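Local atomic coordinates of maltose/maltodextrin-binding protein (Thermus thermophilus, PDB entry 2GH9), a protein that binds the trisaccharide maltotriose and, as a periplasmic solute-binding protein, probably hands it to a membrane transporter for uptake. Residues E126-R129 / E133-A136; G161-F166 / G346-A351; A221-A226 / L237-K242. All blocks are in the same frame, centred on the assembly; numbering follows the deposited sequence.

Contact 1 (E126-R129 / E133-A136); sequences EPPR and EFLA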
ATOM      1  N   GLU A 126      18.900   4.822 -16.775  1.00 36.93           N
ATOM      2  CA  GLU A 126      19.086   5.505 -15.489  1.00 36.84           C
ATOM      3  C   GLU A 126      17.871   6.361 -15.138  1.00 36.33           C
ATOM      4  O   GLU A 126      17.248   6.928 -16.025  1.00 36.33           O
ATOM      5  CB  GLU A 126      20.343   6.369 -15.523  1.00 37.59           C
ATOM      6  CG  GLU A 126      21.582   5.592 -15.890  1.00 40.22           C
ATOM      7  CD  GLU A 126      22.711   5.755 -14.913  1.00 44.56           C
ATOM      8  OE1 GLU A 126      22.807   6.825 -14.256  1.00 47.83           O
ATOM      9  OE2 GLU A 126      23.521   4.800 -14.814  1.00 47.60           O
ATOM     10  N   PRO A 127      17.546   6.476 -13.836  1.00 35.73           N
ATOM     11  CA  PRO A 127      16.302   7.161 -13.478  1.00 35.35           C
ATOM     12  C   PRO A 127      16.365   8.652 -13.858  1.00 34.67           C
ATOM     13  O   PRO A 127      17.429   9.264 -13.790  1.00 33.49           O
ATOM     14  CB  PRO A 127      16.218   6.977 -11.952  1.00 35.44           C
ATOM     15  CG  PRO A 127      17.631   6.766 -11.508  1.00 35.94           C
ATOM     16  CD  PRO A 127      18.299   6.032 -12.648  1.00 35.57           C
ATOM     17  N   PRO A 128      15.237   9.220 -14.312  1.00 34.33           N
ATOM     18  CA  PRO A 128      15.220  10.658 -14.597  1.00 33.77           C
ATOM     19  C   PRO A 128      15.524  11.470 -13.334  1.00 33.29           C
ATOM     20  O   PRO A 128      14.960  11.195 -12.270  1.00 32.72           O
ATOM     21  CB  PRO A 128      13.783  10.912 -15.052  1.00 34.42           C
ATOM     22  CG  PRO A 128      13.240   9.558 -15.437  1.00 34.66           C
ATOM     23  CD  PRO A 128      13.934   8.579 -14.561  1.00 34.35           C
ATOM     24  N   ARG A 129      16.405  12.464 -13.456  1.00 32.63           N
ATOM     25  CA  ARG A 129      16.907  13.207 -12.299  1.00 31.92           C
ATOM     26  C   ARG A 129      15.962  14.309 -11.814  1.00 30.83           C
ATOM     27  O   ARG A 129      16.043  14.738 -10.666  1.00 30.50           O
ATOM     28  CB  ARG A 129      18.236  13.839 -12.655  1.00 32.36           C
ATOM     29  CG  ARG A 129      19.343  12.843 -12.964  1.00 32.47           C
ATOM     30  CD  ARG A 129      20.564  13.556 -13.486  1.00 34.07           C
ATOM     31  NE  ARG A 129      20.489  13.872 -14.916  1.00 36.31           N
ATOM     32  CZ  ARG A 129      21.509  14.373 -15.613  1.00 37.74           C
ATOM     33  NH1 ARG A 129      22.678  14.605 -15.017  1.00 39.91           N
ATOM     34  NH2 ARG A 129      21.378  14.637 -16.909  1.00 37.84           N
ATOM     35  N   GLU A 133      13.197  16.256 -16.968  1.00 29.25           N
ATOM     36  CA  GLU A 133      13.827  15.116 -17.617  1.00 30.11           C
ATOM     37  C   GLU A 133      12.874  13.908 -17.734  1.00 29.75           C
ATOM     38  O   GLU A 133      12.867  13.210 -18.742  1.00 30.19           O
ATOM     39  CB  GLU A 133      15.057  14.717 -16.810  1.00 30.62           C
ATOM     40  CG  GLU A 133      16.213  14.262 -17.630  1.00 32.65           C
ATOM     41  CD  GLU A 133      17.441  14.044 -16.790  1.00 31.44           C
ATOM     42  OE1 GLU A 133      18.457  14.715 -17.048  1.00 35.89           O
ATOM     43  OE2 GLU A 133      17.389  13.217 -15.870  1.00 33.17           O
ATOM     44  N   PHE A 134      12.082  13.681 -16.686  1.00 29.88           N
ATOM     45  CA  PHE A 134      11.055  12.639 -16.659  1.00 29.88           C
ATOM     46  C   PHE A 134       9.977  12.921 -17.682  1.00 29.71           C
ATOM     47  O   PHE A 134       9.604  12.040 -18.439  1.00 29.61           O
ATOM     48  CB  PHE A 134      10.412  12.551 -15.261  1.00 28.85           C
ATOM     49  CG  PHE A 134       9.074  11.831 -15.241  1.00 29.03           C
ATOM     50  CD1 PHE A 134       9.016  10.437 -15.210  1.00 27.45           C
ATOM     51  CD2 PHE A 134       7.884  12.552 -15.218  1.00 26.26           C
ATOM     52  CE1 PHE A 134       7.796   9.781 -15.197  1.00 27.71           C
ATOM     53  CE2 PHE A 134       6.672  11.902 -15.188  1.00 26.99           C
ATOM     54  CZ  PHE A 134       6.629  10.507 -15.176  1.00 27.16           C
ATOM     55  N   LEU A 135       9.471  14.154 -17.663  1.00 30.45           N
ATOM     56  CA  LEU A 135       8.432  14.586 -18.571  1.00 31.16           C
ATOM     57  C   LEU A 135       8.841  14.400 -20.019  1.00 31.65           C
ATOM     58  O   LEU A 135       8.092  13.810 -20.800  1.00 31.82           O
ATOM     59  CB  LEU A 135       8.042  16.045 -18.309  1.00 31.18           C
ATOM     60  CG  LEU A 135       6.913  16.608 -19.179  1.00 30.75           C
ATOM     61  CD1 LEU A 135       5.657  15.723 -19.142  1.00 26.67           C
ATOM     62  CD2 LEU A 135       6.607  18.055 -18.744  1.00 31.12           C
ATOM     63  N   ALA A 136      10.034  14.875 -20.358  1.00 32.32           N
ATOM     64  CA  ALA A 136      10.557  14.782 -21.727  1.00 33.06           C
ATOM     65  C   ALA A 136      10.690  13.327 -22.189  1.00 33.63           C
ATOM     66  O   ALA A 136      10.282  12.979 -23.300  1.00 34.35           O
ATOM     67  CB  ALA A 136      11.900  15.495 -21.831  1.00 32.81           C
TER

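Contact 2 (G161-F166 / G346-A351); sequences GFFKAF and GPWGNA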
ATOM      1  N   GLY A 161       1.306  11.001  -2.744  1.00 18.83           N
ATOM      2  CA  GLY A 161       2.614  11.632  -2.858  1.00 19.53           C
ATOM      3  C   GLY A 161       2.595  13.008  -3.493  1.00 19.65           C
ATOM      4  O   GLY A 161       3.367  13.885  -3.114  1.00 20.13           O
ATOM      5  N   PHE A 162       1.708  13.191  -4.451  1.00 19.33           N
ATOM      6  CA  PHE A 162       1.478  14.510  -5.044  1.00 20.07           C
ATOM      7  C   PHE A 162       0.785  15.451  -4.034  1.00 20.16           C
ATOM      8  O   PHE A 162       1.105  16.630  -3.958  1.00 19.27           O
ATOM      9  CB  PHE A 162       0.644  14.383  -6.323  1.00 19.25           C
ATOM     10  CG  PHE A 162       1.204  13.415  -7.313  1.00 19.20           C
ATOM     11  CD1 PHE A 162       2.564  13.373  -7.571  1.00 19.43           C
ATOM     12  CD2 PHE A 162       0.357  12.555  -8.019  1.00 18.98           C
ATOM     13  CE1 PHE A 162       3.096  12.469  -8.486  1.00 19.88           C
ATOM     14  CE2 PHE A 162       0.866  11.667  -8.936  1.00 19.26           C
ATOM     15  CZ  PHE A 162       2.247  11.609  -9.167  1.00 18.38           C
ATOM     16  N   PHE A 163      -0.134  14.924  -3.242  1.00 20.15           N
ATOM     17  CA  PHE A 163      -0.763  15.725  -2.189  1.00 21.52           C
ATOM     18  C   PHE A 163       0.264  16.184  -1.130  1.00 21.56           C
ATOM     19  O   PHE A 163       0.240  17.340  -0.696  1.00 21.99           O
ATOM     20  CB  PHE A 163      -1.960  14.990  -1.552  1.00 21.80           C
ATOM     21  CG  PHE A 163      -3.239  15.075  -2.360  1.00 22.14           C
ATOM     22  CD1 PHE A 163      -4.302  15.879  -1.938  1.00 23.84           C
ATOM     23  CD2 PHE A 163      -3.397  14.319  -3.512  1.00 22.40           C
ATOM     24  CE1 PHE A 163      -5.498  15.938  -2.665  1.00 22.34           C
ATOM     25  CE2 PHE A 163      -4.590  14.377  -4.255  1.00 22.06           C
ATOM     26  CZ  PHE A 163      -5.647  15.193  -3.808  1.00 21.88           C
ATOM     27  N   LYS A 164       1.175  15.286  -0.763  1.00 21.76           N
ATOM     28  CA  LYS A 164       2.297  15.590   0.131  1.00 22.35           C
ATOM     29  C   LYS A 164       3.249  16.647  -0.457  1.00 22.41           C
ATOM     30  O   LYS A 164       3.567  17.641   0.212  1.00 22.82           O
ATOM     31  CB  LYS A 164       3.057  14.302   0.492  1.00 21.96           C
ATOM     32  CG  LYS A 164       4.175  14.502   1.519  1.00 23.08           C
ATOM     33  CD  LYS A 164       4.559  13.194   2.197  1.00 23.80           C
ATOM     34  CE  LYS A 164       5.528  13.429   3.338  1.00 24.78           C
ATOM     35  NZ  LYS A 164       4.901  14.228   4.399  1.00 26.80           N
ATOM     36  N   ALA A 165       3.665  16.467  -1.705  1.00 22.48           N
ATOM     37  CA  ALA A 165       4.479  17.472  -2.378  1.00 23.62           C
ATOM     38  C   ALA A 165       3.839  18.886  -2.276  1.00 24.19           C
ATOM     39  O   ALA A 165       4.504  19.860  -1.917  1.00 24.50           O
ATOM     40  CB  ALA A 165       4.719  17.090  -3.839  1.00 22.73           C
ATOM     41  N   PHE A 166       2.542  18.982  -2.563  1.00 25.18           N
ATOM     42  CA  PHE A 166       1.849  20.275  -2.579  1.00 25.37           C
ATOM     43  C   PHE A 166       1.471  20.821  -1.195  1.00 26.35           C
ATOM     44  O   PHE A 166       1.022  21.963  -1.093  1.00 26.87           O
ATOM     45  CB  PHE A 166       0.618  20.224  -3.488  1.00 25.65           C
ATOM     46  CG  PHE A 166       0.948  20.247  -4.951  1.00 25.53           C
ATOM     47  CD1 PHE A 166       1.413  21.422  -5.554  1.00 24.85           C
ATOM     48  CD2 PHE A 166       0.784  19.125  -5.730  1.00 24.00           C
ATOM     49  CE1 PHE A 166       1.717  21.458  -6.890  1.00 24.49           C
ATOM     50  CE2 PHE A 166       1.073  19.161  -7.077  1.00 26.61           C
ATOM     51  CZ  PHE A 166       1.555  20.344  -7.656  1.00 25.38           C
ATOM     52  N   GLY A 346     -13.020   6.925   0.027  1.00 28.40           N
ATOM     53  CA  GLY A 346     -14.099   6.990  -0.965  1.00 28.99           C
ATOM     54  C   GLY A 346     -14.260   8.376  -1.586  1.00 29.04           C
ATOM     55  O   GLY A 346     -14.078   8.528  -2.798  1.00 29.20           O
ATOM     56  N   PRO A 347     -14.609   9.389  -0.766  1.00 29.88           N
ATOM     57  CA  PRO A 347     -14.731  10.764  -1.278  1.00 30.17           C
ATOM     58  C   PRO A 347     -13.426  11.322  -1.857  1.00 30.63           C
ATOM     59  O   PRO A 347     -13.468  12.123  -2.798  1.00 30.57           O
ATOM     60  CB  PRO A 347     -15.145  11.564  -0.043  1.00 31.01           C
ATOM     61  CG  PRO A 347     -15.757  10.547   0.889  1.00 31.76           C
ATOM     62  CD  PRO A 347     -14.943   9.311   0.664  1.00 29.95           C
ATOM     63  N   TRP A 348     -12.282  10.902  -1.297  1.00 29.60           N
ATOM     64  CA  TRP A 348     -10.972  11.340  -1.798  1.00 29.56           C
ATOM     65  C   TRP A 348     -10.750  10.862  -3.214  1.00 28.89           C
ATOM     66  O   TRP A 348     -10.352  11.647  -4.076  1.00 28.75           O
ATOM     67  CB  TRP A 348      -9.851  10.846  -0.871  1.00 29.18           C
ATOM     68  CG  TRP A 348      -8.467  11.375  -1.136  1.00 28.61           C
ATOM     69  CD1 TRP A 348      -8.080  12.320  -2.055  1.00 28.74           C
ATOM     70  CD2 TRP A 348      -7.285  11.008  -0.427  1.00 28.94           C
ATOM     71  NE1 TRP A 348      -6.730  12.555  -1.958  1.00 27.03           N
ATOM     72  CE2 TRP A 348      -6.217  11.773  -0.959  1.00 28.27           C
ATOM     73  CE3 TRP A 348      -7.021  10.113   0.614  1.00 26.41           C
ATOM     74  CZ2 TRP A 348      -4.918  11.646  -0.501  1.00 27.27           C
ATOM     75  CZ3 TRP A 348      -5.741  10.005   1.076  1.00 27.28           C
ATOM     76  CH2 TRP A 348      -4.699  10.756   0.519  1.00 27.71           C
ATOM     77  N   GLY A 349     -11.015   9.581  -3.446  1.00 28.94           N
ATOM     78  CA  GLY A 349     -10.909   8.967  -4.756  1.00 29.50           C
ATOM     79  C   GLY A 349     -12.008   9.412  -5.715  1.00 29.69           C
ATOM     80  O   GLY A 349     -11.796   9.482  -6.928  1.00 29.36           O
ATOM     81  N   ASN A 350     -13.183   9.704  -5.169  1.00 30.07           N
ATOM     82  CA  ASN A 350     -14.269  10.269  -5.969  1.00 30.43           C
ATOM     83  C   ASN A 350     -13.867  11.648  -6.498  1.00 29.77           C
ATOM     84  O   ASN A 350     -14.121  11.970  -7.650  1.00 30.01           O
ATOM     85  CB  ASN A 350     -15.570  10.328  -5.153  1.00 30.52           C
ATOM     86  CG  ASN A 350     -16.184   8.935  -4.903  1.00 33.00           C
ATOM     87  OD1 ASN A 350     -15.793   7.930  -5.520  1.00 33.97           O
ATOM     88  ND2 ASN A 350     -17.169   8.884  -3.993  1.00 32.87           N
ATOM     89  N   ALA A 351     -13.219  12.445  -5.659  1.00 29.66           N
ATOM     90  CA  ALA A 351     -12.745  13.768  -6.062  1.00 29.65           C
ATOM     91  C   ALA A 351     -11.776  13.676  -7.245  1.00 29.78           C
ATOM     92  O   ALA A 351     -11.878  14.450  -8.204  1.00 29.75           O
ATOM     93  CB  ALA A 351     -12.089  14.461  -4.893  1.00 29.31           C
TER

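Contact 3 (A221-A226 / L237-K242); sequences AFKDGA and LGDYKK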
ATOM      1  N   ALA A 221       0.481  -3.446 -18.811  1.00 29.00           N
ATOM      2  CA  ALA A 221       1.446  -2.799 -19.693  1.00 28.52           C
ATOM      3  C   ALA A 221       2.913  -2.948 -19.279  1.00 28.42           C
ATOM      4  O   ALA A 221       3.764  -3.215 -20.125  1.00 27.19           O
ATOM      5  CB  ALA A 221       1.073  -1.328 -19.869  1.00 28.89           C
ATOM      6  N   PHE A 222       3.217  -2.824 -17.982  1.00 28.82           N
ATOM      7  CA  PHE A 222       4.599  -2.959 -17.500  1.00 29.17           C
ATOM      8  C   PHE A 222       5.089  -4.400 -17.586  1.00 30.38           C
ATOM      9  O   PHE A 222       6.218  -4.653 -18.029  1.00 30.71           O
ATOM     10  CB  PHE A 222       4.728  -2.431 -16.064  1.00 28.26           C
ATOM     11  CG  PHE A 222       6.138  -2.065 -15.658  1.00 27.77           C
ATOM     12  CD1 PHE A 222       6.695  -0.844 -16.035  1.00 26.44           C
ATOM     13  CD2 PHE A 222       6.896  -2.927 -14.878  1.00 25.35           C
ATOM     14  CE1 PHE A 222       7.985  -0.489 -15.639  1.00 25.87           C
ATOM     15  CE2 PHE A 222       8.187  -2.588 -14.479  1.00 27.85           C
ATOM     16  CZ  PHE A 222       8.737  -1.361 -14.858  1.00 26.35           C
ATOM     17  N   LYS A 223       4.240  -5.340 -17.158  1.00 31.60           N
ATOM     18  CA  LYS A 223       4.523  -6.780 -17.285  1.00 32.47           C
ATOM     19  C   LYS A 223       4.767  -7.197 -18.725  1.00 33.24           C
ATOM     20  O   LYS A 223       5.705  -7.941 -18.998  1.00 34.18           O
ATOM     21  CB  LYS A 223       3.377  -7.633 -16.721  1.00 32.14           C
ATOM     22  CG  LYS A 223       3.400  -7.744 -15.225  1.00 32.80           C
ATOM     23  CD  LYS A 223       2.526  -8.878 -14.683  1.00 33.33           C
ATOM     24  CE  LYS A 223       1.071  -8.765 -15.068  1.00 32.03           C
ATOM     25  NZ  LYS A 223       0.248  -9.756 -14.309  1.00 33.86           N
ATOM     26  N   ASP A 224       3.921  -6.703 -19.636  1.00 34.26           N
ATOM     27  CA  ASP A 224       4.051  -6.997 -21.075  1.00 34.28           C
ATOM     28  C   ASP A 224       5.327  -6.431 -21.675  1.00 34.61           C
ATOM     29  O   ASP A 224       5.816  -6.952 -22.662  1.00 35.80           O
ATOM     30  CB  ASP A 224       2.883  -6.409 -21.863  1.00 34.77           C
ATOM     31  CG  ASP A 224       1.563  -7.065 -21.554  1.00 35.85           C
ATOM     32  OD1 ASP A 224       1.520  -8.125 -20.910  1.00 35.86           O
ATOM     33  OD2 ASP A 224       0.542  -6.497 -21.994  1.00 41.60           O
ATOM     34  N   GLY A 225       5.860  -5.359 -21.094  1.00 34.11           N
ATOM     35  CA  GLY A 225       7.073  -4.724 -21.593  1.00 33.31           C
ATOM     36  C   GLY A 225       6.760  -3.564 -22.522  1.00 33.19           C
ATOM     37  O   GLY A 225       7.641  -3.068 -23.204  1.00 34.41           O
ATOM     38  N   ALA A 226       5.500  -3.142 -22.566  1.00 32.35           N
ATOM     39  CA  ALA A 226       5.082  -2.004 -23.386  1.00 32.05           C
ATOM     40  C   ALA A 226       5.206  -0.628 -22.669  1.00 31.62           C
ATOM     41  O   ALA A 226       4.915   0.416 -23.277  1.00 32.05           O
ATOM     42  CB  ALA A 226       3.660  -2.219 -23.878  1.00 31.81           C
ATOM     43  N   LEU A 237       6.160  -6.635  -7.778  1.00 22.80           N
ATOM     44  CA  LEU A 237       7.481  -7.074  -8.195  1.00 23.96           C
ATOM     45  C   LEU A 237       7.588  -8.566  -8.445  1.00 25.29           C
ATOM     46  O   LEU A 237       8.380  -8.965  -9.287  1.00 24.90           O
ATOM     47  CB  LEU A 237       8.547  -6.635  -7.190  1.00 24.34           C
ATOM     48  CG  LEU A 237       8.779  -5.129  -7.135  1.00 24.16           C
ATOM     49  CD1 LEU A 237       9.873  -4.724  -6.143  1.00 22.94           C
ATOM     50  CD2 LEU A 237       9.078  -4.550  -8.522  1.00 24.45           C
ATOM     51  N   GLY A 238       6.792  -9.370  -7.731  1.00 25.68           N
ATOM     52  CA  GLY A 238       6.740 -10.810  -7.953  1.00 26.59           C
ATOM     53  C   GLY A 238       6.461 -11.125  -9.416  1.00 27.49           C
ATOM     54  O   GLY A 238       7.199 -11.888 -10.045  1.00 26.64           O
ATOM     55  N   ASP A 239       5.412 -10.503  -9.946  1.00 27.97           N
ATOM     56  CA  ASP A 239       5.011 -10.700 -11.341  1.00 29.30           C
ATOM     57  C   ASP A 239       5.976 -10.064 -12.331  1.00 29.40           C
ATOM     58  O   ASP A 239       6.143 -10.595 -13.426  1.00 30.00           O
ATOM     59  CB  ASP A 239       3.595 -10.196 -11.579  1.00 29.69           C
ATOM     60  CG  ASP A 239       2.554 -10.957 -10.770  1.00 32.33           C
ATOM     61  OD1 ASP A 239       2.611 -12.203 -10.767  1.00 34.11           O
ATOM     62  OD2 ASP A 239       1.657 -10.316 -10.166  1.00 35.25           O
ATOM     63  N   TYR A 240       6.635  -8.963 -11.945  1.00 29.73           N
ATOM     64  CA  TYR A 240       7.717  -8.379 -12.761  1.00 29.80           C
ATOM     65  C   TYR A 240       8.986  -9.247 -12.792  1.00 30.60           C
ATOM     66  O   TYR A 240       9.625  -9.362 -13.852  1.00 30.62           O
ATOM     67  CB  TYR A 240       8.093  -6.938 -12.328  1.00 28.81           C
ATOM     68  CG  TYR A 240       6.947  -5.939 -12.283  1.00 27.91           C
ATOM     69  CD1 TYR A 240       5.712  -6.219 -12.883  1.00 27.17           C
ATOM     70  CD2 TYR A 240       7.107  -4.705 -11.655  1.00 26.20           C
ATOM     71  CE1 TYR A 240       4.655  -5.323 -12.823  1.00 27.94           C
ATOM     72  CE2 TYR A 240       6.053  -3.787 -11.601  1.00 28.23           C
ATOM     73  CZ  TYR A 240       4.832  -4.105 -12.185  1.00 27.60           C
ATOM     74  OH  TYR A 240       3.778  -3.225 -12.141  1.00 27.36           O
ATOM     75  N   LYS A 241       9.380  -9.808 -11.642  1.00 31.03           N
ATOM     76  CA  LYS A 241      10.492 -10.759 -11.591  1.00 32.05           C
ATOM     77  C   LYS A 241      10.157 -11.987 -12.454  1.00 32.98           C
ATOM     78  O   LYS A 241      10.993 -12.457 -13.226  1.00 33.63           O
ATOM     79  CB  LYS A 241      10.813 -11.204 -10.148  1.00 31.70           C
ATOM     80  CG  LYS A 241      11.395 -10.148  -9.228  1.00 31.66           C
ATOM     81  CD  LYS A 241      11.459 -10.643  -7.771  1.00 31.00           C
ATOM     82  CE  LYS A 241      12.277  -9.694  -6.893  1.00 30.13           C
ATOM     83  NZ  LYS A 241      12.364 -10.120  -5.460  1.00 28.90           N
ATOM     84  N   LYS A 242       8.929 -12.482 -12.339  1.00 34.45           N
ATOM     85  CA  LYS A 242       8.483 -13.672 -13.084  1.00 35.09           C
ATOM     86  C   LYS A 242       8.445 -13.452 -14.599  1.00 35.76           C
ATOM     87  O   LYS A 242       8.783 -14.357 -15.372  1.00 35.76           O
ATOM     88  CB  LYS A 242       7.115 -14.135 -12.592  1.00 35.25           C
ATOM     89  CG  LYS A 242       6.656 -15.482 -13.157  1.00 35.87           C
ATOM     90  CD  LYS A 242       5.284 -15.886 -12.599  1.00 36.59           C
ATOM     91  CE  LYS A 242       4.580 -16.892 -13.516  1.00 38.96           C
ATOM     92  NZ  LYS A 242       3.274 -17.405 -12.980  1.00 40.27           N
TER
HETATM   93  O   HOH W   1       0.147  -8.730 -11.723  1.00 43.05           O

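Contact 1 (E126-R129 / E133-A136)
The loop that leads into helix 131-141 is tied to that helix's own first turn by Arg129 and Glu133, with Pro128 resting on Phe134 beside them. The straightest bond runs from the backbone: Arg129 N reaches Glu133 OE2 at 2.7 Å, with an N-H...O angle of 175°. It meets this oxygen on its anti side, out of the carboxylate plane. The Arg129 side chain then returns to the same carboxylate. Arg129 NH2 lies 2.9 Å from Glu133 OE1 in a salt bridge, and Arg129 NE donates to the syn lone pair of Glu133 OE1 over 3.1 Å. Arg129 NE also has a weak bond to Glu133 OE2, at 3.3 Å. The guanidinium thus comes side-on, through NE and NH2, and the two flat groups are nearly coplanar, 27° apart. A bend in the arginine chain at chi3, -82°, brings this edge round to the acid, while Glu133 runs extended beyond CG to meet it. OE1 accepts from two side-chain nitrogens and OE2 from the main chain, which should limit rotation of the carboxylate.

In the fold this is the link between strand 116-120 and helix 131-141, and Glu133 N is hydrogen-bonded to Thr130 OG1 where the helix starts. The apolar half of the contact faces inward: Pro128 CB sits 3.6 Å from Phe134 CA, and 3.8 Å separates Pro128 CB from Phe134 CB. CG of the proline lies at the edge of the phenylalanine ring, near its plane. From there the ring points into the protein, where it meets Phe149 and Phe252 edge-to-face, and both Pro128 and Phe134 touch Met229 of strand 227-232.

Contact 2 (G161-F166 / G346-A351)
Phe163 and Trp348 form a T-shaped (edge-to-face) pair in which the indole supplies the edge and the phenyl ring the face. The evidence is the 83° between the planes and the 4.8 Å between the centroids of the Phe163 ring and the five-membered ring of Trp348. The touching atom is Trp348 NE1, which stands above the Phe163 ring, offset toward its rim, and comes within 3.4 Å of Phe163 CZ. Trp348 NE1 is 3.6 Å from Phe163 CE2 and 4.1 Å from Phe163 CD1, so the approach favours the outer end of the ring. Phe163 CE2 in turn lies in the indole plane, at its edge. The N-H edge is therefore directed at the pi face, an arrangement that is probably mildly favourable electrostatically for a buried polar group.

The two side chains reach out from helices whose backbones stay well apart, the nearest pair of CA atoms being those of Phe163 and Trp348 at 11.1 Å. Trp348 bridges much of this gap because its CG is anti to the backbone N (chi1 -172°), sending the indole outward. Phe163 instead has CG anti to its carbonyl carbon (chi1 -80°), and the two side chains extend from their helices in opposing directions. The Trp348 side chain is about 7 Å from a bound glucose unit, so the tryptophan end of the pair lies near the bound sugar without touching it.

Further out, Trp348 also lies on Pro156 and Phe160 of helix 156-166, Phe163 packs on Ala195 and Leu196 of helix 189-204, and Pro347 and Ala351 of helix 341-357 touch helix 363-378.

Contact 3 (A221-A226 / L237-K242)
Lys223 and Tyr240 mark the closest backbone approach, with their CA atoms 5.8 Å apart, just before helix 215-224 ends in a Schellman motif whose C-prime residue is Gly225, at positive phi. Phe222 puts CD2 over the centre of one face of the Tyr240 ring. The pair is nonetheless oblique: the planes make 49° and the centroids of the Phe222 and Tyr240 rings are 4.7 Å apart. Lys223 comes to the tyrosine differently, at its edge, where Lys223 CG is 3.6 Å from Tyr240 CD1.

Beyond this edge Lys223 CD passes 3.5 Å from Asp239 CB, and the turn about the CG-CD bond (chi3 -59°) directs CE and the ammonium onward. Lys223 NZ stops 4.4 Å from Asp239 OD2, too far for a salt bridge, and one water closes the gap, 2.8 Å from Lys223 NZ and 2.7 Å from Asp239 OD2. The tyrosine hydroxyl is engaged elsewhere, with Asp219 OD1 and Asn232 ND2. A leucine in place of Tyr240 would probably leave Phe222 CD2 without the flat surface beneath it and deprive Asp219 and Asn232 of their shared hydroxyl partner.

Between the two helices the chain runs through strand 227-232, whose Ile230 touches both Phe222 and Tyr240; Phe222 continues onto Ile118 of strand 116-120, and Tyr240 onto Phe247 of strand 247-250.

How the contacts relate
Contact 2 is the buried one, contact 3 is partly buried, and contact 1 lies at the surface, its centre about 24 Å from the centre of the chain. Their chemistry follows this order: a pair of rings alone in contact 2, rings plus a water-bridged charge pair in contact 3, and a direct salt bridge with a backbone bond, beside a proline-phenylalanine contact, in contact 1. Contacts 1 and 3 do not touch, yet both rest on strands 116-120 and 227-232. Contact 2 instead joins segments 180 residues apart in sequence, and contact 3 is nested within the loop it closes. Phe252 connects the surroundings of contacts 1 and 2, since its ring meets both Phe134 and Phe162.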